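Local coordinates for protein putative S-adenosyl-L-methionine-dependent Methyltransferase (PDB 3DLC) that binds S-adenosylmethionine and probably transfers its methyl group to an acceptor molecule, at residues 34-39 / 112-117; 84-89 / 95-100; 132-137 / 142-147. All coordinates share one frame; numbering follows the deposited sequence.

Contact 1. Residues 34-39 / 112-117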
ATOM      1  N   GLU A  34       3.321 -12.824   1.064  1.00  6.56           N
ATOM      2  CA  GLU A  34       3.061 -14.095   1.700  1.00  7.54           C
ATOM      3  C   GLU A  34       2.182 -13.912   2.924  1.00  7.00           C
ATOM      4  O   GLU A  34       1.252 -14.694   3.163  1.00  7.66           O
ATOM      5  CB  GLU A  34       4.396 -14.746   2.067  1.00  7.76           C
ATOM      6  CG  GLU A  34       4.283 -16.028   2.824  1.00 10.06           C
ATOM      7  CD  GLU A  34       5.621 -16.667   3.081  1.00 12.92           C
ATOM      8  OE1 GLU A  34       6.552 -16.021   3.565  1.00 17.46           O
ATOM      9  OE2 GLU A  34       5.729 -17.833   2.764  1.00 18.89           O
ATOM     10  N   ASN A  35       2.451 -12.877   3.713  1.00  7.18           N
ATOM     11  CA  ASN A  35       1.642 -12.591   4.889  1.00  7.24           C
ATOM     12  C   ASN A  35       0.178 -12.373   4.484  1.00  7.17           C
ATOM     13  O   ASN A  35      -0.743 -12.877   5.157  1.00  7.61           O
ATOM     14  CB  ASN A  35       2.132 -11.350   5.637  1.00  7.23           C
ATOM     15  CG  ASN A  35       3.430 -11.570   6.364  1.00  8.40           C
ATOM     16  OD1 ASN A  35       3.835 -12.717   6.588  1.00  9.80           O
ATOM     17  ND2 ASN A  35       4.065 -10.473   6.781  1.00  9.22           N
ATOM     18  N   ILE A  36      -0.045 -11.628   3.393  1.00  7.02           N
ATOM     19  CA  ILE A  36      -1.384 -11.309   2.937  1.00  7.18           C
ATOM     20  C   ILE A  36      -2.096 -12.578   2.451  1.00  6.48           C
ATOM     21  O   ILE A  36      -3.274 -12.831   2.786  1.00  7.12           O
ATOM     22  CB  ILE A  36      -1.325 -10.242   1.823  1.00  7.39           C
ATOM     23  CG1 ILE A  36      -0.841  -8.910   2.402  1.00  8.00           C
ATOM     24  CG2 ILE A  36      -2.679 -10.115   1.105  1.00  9.13           C
ATOM     25  CD1 ILE A  36      -0.350  -7.942   1.313  1.00  9.04           C
ATOM     26  N   ILE A  37      -1.406 -13.373   1.661  1.00  6.43           N
ATOM     27  CA  ILE A  37      -1.967 -14.641   1.171  1.00  6.88           C
ATOM     28  C   ILE A  37      -2.337 -15.537   2.332  1.00  7.45           C
ATOM     29  O   ILE A  37      -3.421 -16.135   2.358  1.00  7.42           O
ATOM     30  CB  ILE A  37      -0.984 -15.305   0.172  1.00  7.55           C
ATOM     31  CG1 ILE A  37      -0.937 -14.473  -1.112  1.00  8.70           C
ATOM     32  CG2 ILE A  37      -1.379 -16.779  -0.074  1.00  9.97           C
ATOM     33  CD1 ILE A  37       0.198 -14.796  -2.044  1.00 12.24           C
ATOM     34  N   ASN A  38      -1.422 -15.653   3.283  1.00  7.38           N
ATOM     35  CA  ASN A  38      -1.649 -16.543   4.419  1.00  8.10           C
ATOM     36  C   ASN A  38      -2.771 -16.046   5.307  1.00  7.67           C
ATOM     37  O   ASN A  38      -3.533 -16.846   5.855  1.00  9.85           O
ATOM     38  CB  ASN A  38      -0.394 -16.688   5.255  1.00  8.87           C
ATOM     39  CG  ASN A  38       0.670 -17.529   4.583  1.00 10.85           C
ATOM     40  OD1 ASN A  38       0.409 -18.181   3.565  1.00 12.97           O
ATOM     41  ND2 ASN A  38       1.894 -17.486   5.115  1.00 13.28           N
ATOM     42  N   ARG A  39      -2.893 -14.731   5.462  1.00  7.47           N
ATOM     43  CA  ARG A  39      -3.868 -14.205   6.384  0.52  8.07           C
ATOM     44  C   ARG A  39      -5.319 -14.393   5.902  1.00 10.01           C
ATOM     45  O   ARG A  39      -6.187 -14.718   6.689  1.00 10.10           O
ATOM     46  CB  ARG A  39      -3.528 -12.751   6.681  0.52  7.49           C
ATOM     47  CG  ARG A  39      -4.218 -12.257   7.895  0.52  7.20           C
ATOM     48  CD  ARG A  39      -3.744 -10.878   8.336  0.52  7.52           C
ATOM     49  NE  ARG A  39      -4.542 -10.472   9.465  0.52  6.54           N
ATOM     50  CZ  ARG A  39      -4.095 -10.132  10.673  0.52  8.59           C
ATOM     51  NH1 ARG A  39      -2.816  -9.905  10.946  0.52  7.08           N
ATOM     52  NH2 ARG A  39      -4.981  -9.897  11.600  0.52  7.93           N
ATOM     53  N   ALA A 112     -13.222  -4.932  -6.040  1.00  7.93           N
ATOM     54  CA  ALA A 112     -11.992  -5.534  -5.554  1.00  7.78           C
ATOM     55  C   ALA A 112     -12.217  -6.625  -4.517  1.00  7.24           C
ATOM     56  O   ALA A 112     -12.820  -6.387  -3.490  1.00  8.08           O
ATOM     57  CB  ALA A 112     -11.110  -4.410  -4.924  1.00  8.73           C
ATOM     58  N   ASP A 113     -11.636  -7.775  -4.763  1.00  7.19           N
ATOM     59  CA  ASP A 113     -11.597  -8.814  -3.735  1.00  7.38           C
ATOM     60  C   ASP A 113     -10.634  -8.491  -2.595  1.00  6.64           C
ATOM     61  O   ASP A 113     -10.838  -8.893  -1.460  1.00  8.16           O
ATOM     62  CB  ASP A 113     -11.213 -10.150  -4.384  1.00  8.05           C
ATOM     63  CG  ASP A 113     -12.255 -10.623  -5.382  1.00  9.94           C
ATOM     64  OD1 ASP A 113     -13.399 -10.908  -4.959  1.00 14.44           O
ATOM     65  OD2 ASP A 113     -11.939 -10.706  -6.565  1.00 11.64           O
ATOM     66  N   LEU A 114      -9.569  -7.794  -2.945  1.00  6.67           N
ATOM     67  CA  LEU A 114      -8.493  -7.454  -2.025  1.00  6.74           C
ATOM     68  C   LEU A 114      -7.936  -6.094  -2.363  1.00  5.77           C
ATOM     69  O   LEU A 114      -7.748  -5.788  -3.528  1.00  6.67           O
ATOM     70  CB  LEU A 114      -7.368  -8.486  -2.116  1.00  7.25           C
ATOM     71  CG  LEU A 114      -6.136  -8.261  -1.250  1.00  8.21           C
ATOM     72  CD1 LEU A 114      -6.444  -8.341   0.250  1.00  9.19           C
ATOM     73  CD2 LEU A 114      -5.030  -9.284  -1.658  1.00 10.58           C
ATOM     74  N   ILE A 115      -7.741  -5.260  -1.355  1.00  5.65           N
ATOM     75  CA  ILE A 115      -7.091  -3.962  -1.523  1.00  5.52           C
ATOM     76  C   ILE A 115      -5.897  -3.925  -0.592  1.00  6.04           C
ATOM     77  O   ILE A 115      -6.045  -4.114   0.627  1.00  7.49           O
ATOM     78  CB  ILE A 115      -8.036  -2.781  -1.225  1.00  6.16           C
ATOM     79  CG1 ILE A 115      -9.268  -2.852  -2.122  1.00  7.43           C
ATOM     80  CG2 ILE A 115      -7.311  -1.468  -1.334  1.00  7.77           C
ATOM     81  CD1 ILE A 115     -10.364  -1.818  -1.788  1.00  8.26           C
ATOM     82  N   VAL A 116      -4.716  -3.685  -1.153  1.00  5.68           N
ATOM     83  CA  VAL A 116      -3.493  -3.587  -0.387  1.00  6.11           C
ATOM     84  C   VAL A 116      -2.871  -2.211  -0.599  1.00  5.70           C
ATOM     85  O   VAL A 116      -3.119  -1.559  -1.589  1.00  6.47           O
ATOM     86  CB  VAL A 116      -2.481  -4.707  -0.787  1.00  7.08           C
ATOM     87  CG1 VAL A 116      -3.117  -6.099  -0.634  1.00  8.57           C
ATOM     88  CG2 VAL A 116      -1.936  -4.515  -2.212  1.00  8.27           C
ATOM     89  N   SER A 117      -2.049  -1.785   0.348  1.00  6.22           N
ATOM     90  CA  SER A 117      -1.321  -0.526   0.211  1.00  6.34           C
ATOM     91  C   SER A 117      -0.217  -0.480   1.242  1.00  6.36           C
ATOM     92  O   SER A 117      -0.473  -0.681   2.436  1.00  6.83           O
ATOM     93  CB  SER A 117      -2.245   0.627   0.484  1.00  7.27           C
ATOM     94  OG  SER A 117      -1.580   1.871   0.383  1.00  7.35           O
TER

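Contact 2. Residues 84-89 / 95-100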
ATOM      1  N   LYS A  84       7.983   0.147 -16.519  1.00  9.39           N
ATOM      2  CA  LYS A  84       9.244  -0.451 -16.912  1.00 10.85           C
ATOM      3  C   LYS A  84       9.513  -1.675 -16.036  1.00  9.83           C
ATOM      4  O   LYS A  84       9.921  -2.725 -16.530  1.00 10.35           O
ATOM      5  CB  LYS A  84      10.414   0.523 -16.788  1.00 11.92           C
ATOM      6  CG  LYS A  84      11.738  -0.091 -17.163  1.00 17.87           C
ATOM      7  CD  LYS A  84      12.932   0.846 -16.968  1.00 22.59           C
ATOM      8  CE  LYS A  84      14.233   0.208 -17.496  1.00 24.59           C
ATOM      9  NZ  LYS A  84      14.733  -0.953 -16.670  1.00 24.18           N
ATOM     10  N   ASN A  85       9.314  -1.555 -14.719  1.00  9.60           N
ATOM     11  CA  ASN A  85       9.576  -2.675 -13.824  1.00  9.05           C
ATOM     12  C   ASN A  85       8.703  -3.895 -14.109  1.00  8.21           C
ATOM     13  O   ASN A  85       9.183  -5.042 -14.104  1.00  9.30           O
ATOM     14  CB  ASN A  85       9.407  -2.257 -12.354  1.00  8.02           C
ATOM     15  CG  ASN A  85      10.508  -1.336 -11.875  1.00  9.68           C
ATOM     16  OD1 ASN A  85      11.601  -1.316 -12.467  1.00 11.50           O
ATOM     17  ND2 ASN A  85      10.262  -0.595 -10.803  1.00  8.90           N
ATOM     18  N   ILE A  86       7.424  -3.657 -14.374  1.00  8.79           N
ATOM     19  CA  ILE A  86       6.477  -4.710 -14.664  0.54  7.79           C
ATOM     20  C   ILE A  86       6.851  -5.420 -15.970  1.00  8.39           C
ATOM     21  O   ILE A  86       6.816  -6.647 -16.079  1.00  9.86           O
ATOM     22  CB  ILE A  86       5.055  -4.142 -14.655  0.54  6.47           C
ATOM     23  CG1 ILE A  86       4.679  -3.758 -13.229  0.54  9.65           C
ATOM     24  CG2 ILE A  86       4.071  -5.170 -15.129  0.54  8.26           C
ATOM     25  CD1 ILE A  86       3.574  -2.796 -13.164  0.54 12.10           C
ATOM     26  N   ALA A  87       7.229  -4.615 -16.948  1.00  9.18           N
ATOM     27  CA  ALA A  87       7.636  -5.162 -18.250  1.00  9.31           C
ATOM     28  C   ALA A  87       8.927  -5.995 -18.102  1.00 10.03           C
ATOM     29  O   ALA A  87       9.064  -7.097 -18.664  1.00 11.39           O
ATOM     30  CB  ALA A  87       7.828  -4.047 -19.272  1.00 11.37           C
ATOM     31  N   ASP A  88       9.894  -5.463 -17.373  1.00 10.44           N
ATOM     32  CA  ASP A  88      11.164  -6.153 -17.173  1.00 11.59           C
ATOM     33  C   ASP A  88      10.929  -7.493 -16.507  1.00 11.12           C
ATOM     34  O   ASP A  88      11.641  -8.452 -16.762  1.00 12.81           O
ATOM     35  CB  ASP A  88      12.094  -5.340 -16.283  1.00 12.32           C
ATOM     36  CG  ASP A  88      12.724  -4.141 -16.949  1.00 15.89           C
ATOM     37  OD1 ASP A  88      12.668  -4.003 -18.171  1.00 17.53           O
ATOM     38  OD2 ASP A  88      13.319  -3.309 -16.228  1.00 17.49           O
ATOM     39  N   ALA A  89       9.942  -7.556 -15.632  1.00 10.27           N
ATOM     40  CA  ALA A  89       9.590  -8.769 -14.894  1.00 11.37           C
ATOM     41  C   ALA A  89       8.695  -9.725 -15.678  1.00 11.38           C
ATOM     42  O   ALA A  89       8.336 -10.786 -15.179  1.00 12.62           O
ATOM     43  CB  ALA A  89       8.920  -8.422 -13.564  1.00 11.36           C
ATOM     44  N   ILE A  95      -0.416  -7.152 -14.153  1.00  7.68           N
ATOM     45  CA  ILE A  95      -0.515  -5.908 -13.435  1.00  7.34           C
ATOM     46  C   ILE A  95      -0.772  -4.772 -14.421  1.00  8.11           C
ATOM     47  O   ILE A  95      -0.030  -4.573 -15.375  1.00 10.46           O
ATOM     48  CB  ILE A  95       0.780  -5.588 -12.673  1.00  8.13           C
ATOM     49  CG1 ILE A  95       1.127  -6.702 -11.693  1.00  8.13           C
ATOM     50  CG2 ILE A  95       0.667  -4.241 -11.916  1.00  8.96           C
ATOM     51  CD1 ILE A  95       2.619  -6.703 -11.264  1.00  9.32           C
ATOM     52  N   GLN A  96      -1.868  -4.073 -14.189  1.00  7.68           N
ATOM     53  CA  GLN A  96      -2.235  -2.884 -14.942  1.00  7.54           C
ATOM     54  C   GLN A  96      -1.927  -1.657 -14.110  1.00  8.31           C
ATOM     55  O   GLN A  96      -2.386  -1.568 -12.970  1.00  9.00           O
ATOM     56  CB  GLN A  96      -3.735  -2.886 -15.250  1.00  9.36           C
ATOM     57  CG  GLN A  96      -4.144  -1.652 -16.029  1.00 11.15           C
ATOM     58  CD  GLN A  96      -5.631  -1.577 -16.320  1.00 15.09           C
ATOM     59  OE1 GLN A  96      -6.415  -2.435 -15.907  1.00 23.64           O
ATOM     60  NE2 GLN A  96      -6.029  -0.553 -17.069  1.00 21.71           N
ATOM     61  N   ILE A  97      -1.166  -0.718 -14.657  1.00  8.48           N
ATOM     62  CA  ILE A  97      -0.865   0.525 -13.965  1.00  9.41           C
ATOM     63  C   ILE A  97      -2.014   1.487 -14.224  1.00 10.76           C
ATOM     64  O   ILE A  97      -2.438   1.674 -15.358  1.00 14.33           O
ATOM     65  CB  ILE A  97       0.509   1.078 -14.446  1.00 11.62           C
ATOM     66  CG1 ILE A  97       1.655   0.057 -14.227  1.00 14.56           C
ATOM     67  CG2 ILE A  97       0.832   2.381 -13.786  1.00 15.64           C
ATOM     68  CD1 ILE A  97       1.884  -0.488 -12.845  1.00 20.14           C
ATOM     69  N   VAL A  98      -2.525   2.070 -13.140  1.00  9.63           N
ATOM     70  CA  VAL A  98      -3.635   3.022 -13.205  1.00 10.25           C
ATOM     71  C   VAL A  98      -3.213   4.356 -12.603  1.00  9.21           C
ATOM     72  O   VAL A  98      -2.817   4.452 -11.450  1.00  9.63           O
ATOM     73  CB  VAL A  98      -4.846   2.458 -12.458  1.00 10.48           C
ATOM     74  CG1 VAL A  98      -6.015   3.409 -12.536  1.00 13.10           C
ATOM     75  CG2 VAL A  98      -5.190   1.054 -12.972  1.00 12.97           C
ATOM     76  N   GLN A  99      -3.291   5.381 -13.420  1.00  8.92           N
ATOM     77  CA  GLN A  99      -2.977   6.737 -12.999  1.00  8.81           C
ATOM     78  C   GLN A  99      -4.190   7.267 -12.264  1.00  8.74           C
ATOM     79  O   GLN A  99      -5.274   7.384 -12.844  1.00 11.10           O
ATOM     80  CB  GLN A  99      -2.652   7.585 -14.243  1.00  9.76           C
ATOM     81  CG  GLN A  99      -2.361   9.013 -14.003  1.00 12.22           C
ATOM     82  CD  GLN A  99      -1.027   9.215 -13.359  1.00 12.03           C
ATOM     83  OE1 GLN A  99      -0.007   8.637 -13.777  1.00 14.32           O
ATOM     84  NE2 GLN A  99      -1.007  10.064 -12.324  1.00 13.93           N
ATOM     85  N   GLY A 100      -4.070   7.567 -10.985  1.00  8.36           N
ATOM     86  CA  GLY A 100      -5.198   8.093 -10.251  1.00  8.48           C
ATOM     87  C   GLY A 100      -4.904   8.213  -8.779  1.00  7.51           C
ATOM     88  O   GLY A 100      -3.867   7.823  -8.281  1.00  8.37           O
TER

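Contact 3. Residues 132-137 / 142-147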
ATOM      1  N   ARG A 132     -13.639   6.222   2.383  1.00  7.37           N
ATOM      2  CA  ARG A 132     -14.936   6.036   1.721  1.00  7.62           C
ATOM      3  C   ARG A 132     -14.753   5.476   0.319  1.00  7.56           C
ATOM      4  O   ARG A 132     -15.521   4.615  -0.119  1.00  8.19           O
ATOM      5  CB  ARG A 132     -15.744   7.334   1.710  1.00  7.21           C
ATOM      6  CG  ARG A 132     -16.364   7.636   3.083  1.00  8.66           C
ATOM      7  CD  ARG A 132     -17.260   8.883   3.018  1.00  8.42           C
ATOM      8  NE  ARG A 132     -18.142   8.957   4.170  1.00  9.16           N
ATOM      9  CZ  ARG A 132     -17.818   9.473   5.326  1.00  9.13           C
ATOM     10  NH1 ARG A 132     -16.705  10.143   5.490  1.00 11.02           N
ATOM     11  NH2 ARG A 132     -18.649   9.336   6.354  1.00  9.82           N
ATOM     12  N   GLU A 133     -13.741   5.972  -0.394  1.00  7.44           N
ATOM     13  CA  GLU A 133     -13.468   5.436  -1.745  1.00  7.89           C
ATOM     14  C   GLU A 133     -13.010   3.976  -1.702  1.00  7.73           C
ATOM     15  O   GLU A 133     -13.413   3.144  -2.509  1.00  8.05           O
ATOM     16  CB  GLU A 133     -12.428   6.313  -2.470  1.00  8.39           C
ATOM     17  CG  GLU A 133     -13.021   7.543  -3.084  1.00  9.26           C
ATOM     18  CD  GLU A 133     -13.902   7.155  -4.258  1.00  9.17           C
ATOM     19  OE1 GLU A 133     -13.363   6.866  -5.358  1.00 10.47           O
ATOM     20  OE2 GLU A 133     -15.133   7.084  -4.079  1.00  9.94           O
ATOM     21  N   ILE A 134     -12.117   3.672  -0.764  1.00  7.41           N
ATOM     22  CA  ILE A 134     -11.645   2.310  -0.564  1.00  7.93           C
ATOM     23  C   ILE A 134     -12.827   1.395  -0.293  1.00  7.75           C
ATOM     24  O   ILE A 134     -12.949   0.308  -0.860  1.00  8.20           O
ATOM     25  CB  ILE A 134     -10.603   2.273   0.559  1.00  7.60           C
ATOM     26  CG1 ILE A 134      -9.319   2.937   0.040  1.00  7.93           C
ATOM     27  CG2 ILE A 134     -10.333   0.855   1.060  1.00  8.43           C
ATOM     28  CD1 ILE A 134      -8.320   3.347   1.135  1.00  9.23           C
ATOM     29  N   TYR A 135     -13.723   1.825   0.584  1.00  7.52           N
ATOM     30  CA  TYR A 135     -14.870   0.983   0.900  1.00  7.77           C
ATOM     31  C   TYR A 135     -15.782   0.835  -0.307  1.00  8.48           C
ATOM     32  O   TYR A 135     -16.345  -0.254  -0.513  1.00  8.98           O
ATOM     33  CB  TYR A 135     -15.632   1.515   2.117  1.00  8.17           C
ATOM     34  CG  TYR A 135     -16.449   0.476   2.843  1.00  8.07           C
ATOM     35  CD1 TYR A 135     -15.824  -0.588   3.456  1.00  9.13           C
ATOM     36  CD2 TYR A 135     -17.813   0.557   2.954  1.00 10.07           C
ATOM     37  CE1 TYR A 135     -16.500  -1.518   4.171  1.00 10.00           C
ATOM     38  CE2 TYR A 135     -18.540  -0.396   3.711  1.00 10.31           C
ATOM     39  CZ  TYR A 135     -17.857  -1.425   4.311  1.00  9.15           C
ATOM     40  OH  TYR A 135     -18.503  -2.410   5.029  1.00 10.03           O
ATOM     41  N   ARG A 136     -15.925   1.909  -1.098  1.00  8.18           N
ATOM     42  CA  ARG A 136     -16.774   1.852  -2.252  1.00  9.41           C
ATOM     43  C   ARG A 136     -16.328   0.785  -3.255  1.00  8.81           C
ATOM     44  O   ARG A 136     -17.164   0.059  -3.829  1.00  9.48           O
ATOM     45  CB  ARG A 136     -16.836   3.223  -2.938  1.00  9.49           C
ATOM     46  CG  ARG A 136     -17.706   3.229  -4.184  1.00  9.61           C
ATOM     47  CD  ARG A 136     -17.670   4.578  -4.916  1.00 10.56           C
ATOM     48  NE  ARG A 136     -16.360   4.923  -5.448  1.00 10.04           N
ATOM     49  CZ  ARG A 136     -15.809   4.371  -6.526  1.00 11.05           C
ATOM     50  NH1 ARG A 136     -16.432   3.430  -7.219  1.00 10.99           N
ATOM     51  NH2 ARG A 136     -14.596   4.772  -6.907  1.00 11.47           N
ATOM     52  N   ILE A 137     -15.022   0.722  -3.512  1.00  8.02           N
ATOM     53  CA  ILE A 137     -14.510  -0.187  -4.536  1.00  8.77           C
ATOM     54  C   ILE A 137     -14.316  -1.627  -4.036  1.00  8.64           C
ATOM     55  O   ILE A 137     -14.074  -2.523  -4.820  1.00 10.16           O
ATOM     56  CB  ILE A 137     -13.205   0.338  -5.205  1.00  8.62           C
ATOM     57  CG1 ILE A 137     -12.037   0.415  -4.212  1.00  9.51           C
ATOM     58  CG2 ILE A 137     -13.455   1.689  -5.918  1.00 10.74           C
ATOM     59  CD1 ILE A 137     -10.688   0.225  -4.848  1.00 10.37           C
ATOM     60  N   GLY A 142     -14.926  -8.770   0.658  1.00 10.70           N
ATOM     61  CA  GLY A 142     -13.548  -8.384   0.397  1.00  9.69           C
ATOM     62  C   GLY A 142     -12.796  -7.965   1.642  1.00 10.19           C
ATOM     63  O   GLY A 142     -13.399  -7.632   2.661  1.00 11.81           O
ATOM     64  N   LYS A 143     -11.469  -7.896   1.504  1.00  7.88           N
ATOM     65  CA  LYS A 143     -10.550  -7.549   2.592  1.00  7.53           C
ATOM     66  C   LYS A 143      -9.573  -6.464   2.164  1.00  7.09           C
ATOM     67  O   LYS A 143      -9.244  -6.357   0.978  1.00  7.75           O
ATOM     68  CB  LYS A 143      -9.711  -8.774   3.025  1.00  8.17           C
ATOM     69  CG  LYS A 143     -10.501  -9.996   3.487  1.00 10.76           C
ATOM     70  CD  LYS A 143     -11.123  -9.791   4.832  1.00 11.66           C
ATOM     71  CE  LYS A 143     -11.857 -11.035   5.299  1.00 13.32           C
ATOM     72  NZ  LYS A 143     -12.419 -10.866   6.631  1.00 13.44           N
ATOM     73  N   THR A 144      -9.089  -5.699   3.140  1.00  6.74           N
ATOM     74  CA  THR A 144      -8.004  -4.751   2.907  1.00  6.51           C
ATOM     75  C   THR A 144      -6.794  -5.084   3.778  1.00  6.36           C
ATOM     76  O   THR A 144      -6.891  -5.765   4.788  1.00  6.85           O
ATOM     77  CB  THR A 144      -8.397  -3.269   3.153  1.00  6.63           C
ATOM     78  OG1 THR A 144      -8.454  -2.964   4.556  1.00  6.25           O
ATOM     79  CG2 THR A 144      -9.725  -2.922   2.543  1.00  8.11           C
ATOM     80  N   TYR A 145      -5.647  -4.534   3.376  1.00  6.31           N
ATOM     81  CA  TYR A 145      -4.394  -4.647   4.140  1.00  5.84           C
ATOM     82  C   TYR A 145      -3.614  -3.390   3.767  1.00  5.77           C
ATOM     83  O   TYR A 145      -2.834  -3.366   2.823  1.00  6.22           O
ATOM     84  CB  TYR A 145      -3.680  -5.926   3.760  1.00  6.64           C
ATOM     85  CG  TYR A 145      -2.576  -6.365   4.702  1.00  6.36           C
ATOM     86  CD1 TYR A 145      -2.850  -7.083   5.855  1.00  7.88           C
ATOM     87  CD2 TYR A 145      -1.245  -6.140   4.400  1.00  7.13           C
ATOM     88  CE1 TYR A 145      -1.855  -7.555   6.663  1.00  8.39           C
ATOM     89  CE2 TYR A 145      -0.243  -6.619   5.210  1.00  7.78           C
ATOM     90  CZ  TYR A 145      -0.548  -7.326   6.343  1.00  7.67           C
ATOM     91  OH  TYR A 145       0.487  -7.795   7.112  1.00 10.26           O
ATOM     92  N   ILE A 146      -3.892  -2.329   4.528  1.00  5.59           N
ATOM     93  CA  ILE A 146      -3.447  -0.953   4.194  1.00  5.49           C
ATOM     94  C   ILE A 146      -2.640  -0.392   5.336  1.00  5.52           C
ATOM     95  O   ILE A 146      -3.128  -0.258   6.466  1.00  6.01           O
ATOM     96  CB  ILE A 146      -4.684  -0.060   3.917  1.00  6.70           C
ATOM     97  CG1 ILE A 146      -5.416  -0.564   2.664  1.00  6.92           C
ATOM     98  CG2 ILE A 146      -4.292   1.407   3.838  1.00  6.86           C
ATOM     99  CD1 ILE A 146      -6.804  -0.016   2.508  1.00  8.71           C
ATOM    100  N   GLY A 147      -1.378  -0.066   5.075  1.00  5.56           N
ATOM    101  CA  GLY A 147      -0.534   0.379   6.179  1.00  5.84           C
ATOM    102  C   GLY A 147       0.899   0.471   5.759  1.00  5.82           C
ATOM    103  O   GLY A 147       1.198   0.998   4.679  1.00  6.49           O
TER

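Contact 1. Residues 34-39 / 112-117
Ile36 bridges from its helix to two residues of the strand, Leu114 and Val116, using a different branch for each. Its CG2 methyl lies 3.7 Å from Leu114 CD2, and the end of its longer arm, CD1, lies 3.9 Å from Val116 CG1. The division follows from the side-chain conformation: with chi1 at -68°, CG2 stands opposite the backbone N while CG1 turns to the N side, and an extended second torsion then carries CD1 on to Val116. Leu114 makes the matching reach, since CD2 continues the extended line of its chain from CA. Both pairs meet at a slant and at ordinary van der Waals distance, and no hydrogen bond crosses the interface. The helix and strand backbones stay well apart, Ile36 CA being 8.7 Å from Val116 CA, so the gap is spanned by side chains alone. All three touching residues are buried, but the surface they hide from each other amounts to just 106 Å².

The other sides of the helix are looser. Asn38 and Arg39 are exposed, and the guanidinium of Arg39 has long, weak ion pairs with Glu199 and Glu205. Ile37 directs its CB away from the strand.

Around these three side chains, helix 56-64 supplies Leu57 and Leu61 against Val116, Tyr145 of strand 142-148 lies against Ile36, and strand 46-50 runs beside Leu114. Helix 28-40 thus joins helix 56-64 on one face of the sheet, whereas Ile115 meets helix 127-137 on the opposite face.

Contact 2. Residues 84-89 / 95-100
No ring, amide or carboxylate comes between Ile86 and its partners Ile95 and Ile97; the flat groups lie around this aliphatic contact, their polar atoms bonded elsewhere. The Asn85 amide is held at both ends, its OD1 by Lys22 NZ and its ND2 by Asp18 OD1 and the carbonyl of Pro54. On the strand, the Gln99 amide pairs through OE1 with Asn79 ND2, with a weak bond from NE2 to the Phe74 carbonyl. At the outer side of the helix, Asp88 OD2 receives Lys84 NZ at 2.8 Å on its syn lone pair, a salt bridge one turn apart.

The contact proper is all isoleucine. Both branches of Ile86 at CB meet Ile95: CG2 stands 4.1 Å from Ile95 CB, and CG1 stands 4.1 Å from Ile95 CD1. A chi1 of -69° sets CG2 opposite the backbone N of Ile86 and CG1 beside it, which turns both branches to Ile95, and the two chains meet at an angle. Ile86 was modelled in two conformers, so the position of its CD1 is less certain, and the very short approach of that atom to Ile97 is doubtful; as modelled, Ile86 and Ile97 slide past each other. The helix comes close here, with Ile86 CA 7.2 Å from Ile95 CA. Ile59 and Ala62 of helix 56-64 close in on Ile95, and Leu91 and Asn92 of the connecting loop touch Ile86.

Strand 66-73, helix 76-88 and strand 95-99 form a beta-alpha-beta unit of the Rossmann-like methyltransferase fold. The parallel outer strand is bonded through its backbone to strand 66-73, whose Asp73 binds S-adenosylmethionine, and the loop residue just after it, Gly100, touches the ligand.

Contact 3. Residues 132-137 / 142-147
Ile134 and Ile146 hold nearly the same conformation, chi1 at -71° and -65° respectively, and both have extended second torsions. This sends the end of each long arm across the gap, so that the side chains meet tip to tip: Ile146 CD1 sits 3.9 Å from Ile134 CG2 and also 3.9 Å from Ile134 CD1, filling the fork between the two methyls. Thr144 adds a third, lighter contact, its CG2 lying 4.1 Å from Ile134 CG2 with the side chains roughly perpendicular. A chi1 of 77° puts OG1 in the niche between its own N and carbonyl, while the methyl turns to the helix. That hydroxyl is buried but satisfied, by the N of Ile211 and the carbonyl of Ile209 in the adjoining antiparallel strand.

Helix 127-137 links the parallel neighbours 112-118 and 142-148, making a beta-alpha-beta crossover of the Rossmann-like sheet, and Ile134 also rests on Ile115 of the first strand. Val102, which binds S-adenosylmethionine, and Trp124 adjoin Ile134 too.

Away from the sheet, the helix carries a side-on salt bridge. Arg136 NH2 donates to Glu133 OE1 at 2.9 Å and Arg136 NE to Glu133 OE2 at 2.8 Å. Both bonds are nearly straight and lie in the guanidinium plane, but they reach the carboxylate well tilted from its own plane, on the syn sides of its oxygens. Arg136 NH1 turns to Asp109 and the Ile107 carbonyl, and Ile137 CG2 sits 3.2 Å above the guanidinium plane, toward its rim.

From the N terminus, helix 28-40 comes first, and contact 1 closes a long loop when strand 112-118 comes back to pack against it. Within that loop lies contact 2, which closes a short one from helix 76-88 to the sheet's outer strand 95-99. Contact 3 follows in series, joining helix 127-137 to strand 142-148 after a tight connection. Contacts 1 and 3 share a border: Ile115 O and Tyr145 N, 2.8 Å apart, are probably hydrogen-bonded between neighbouring strands, as are Ala112 N and Ile137 O at the helix end. Contact 2 stands apart, its centre about 19 Å from that of contact 1 and about 21 Å from that of contact 3, linked to both through the common sheet.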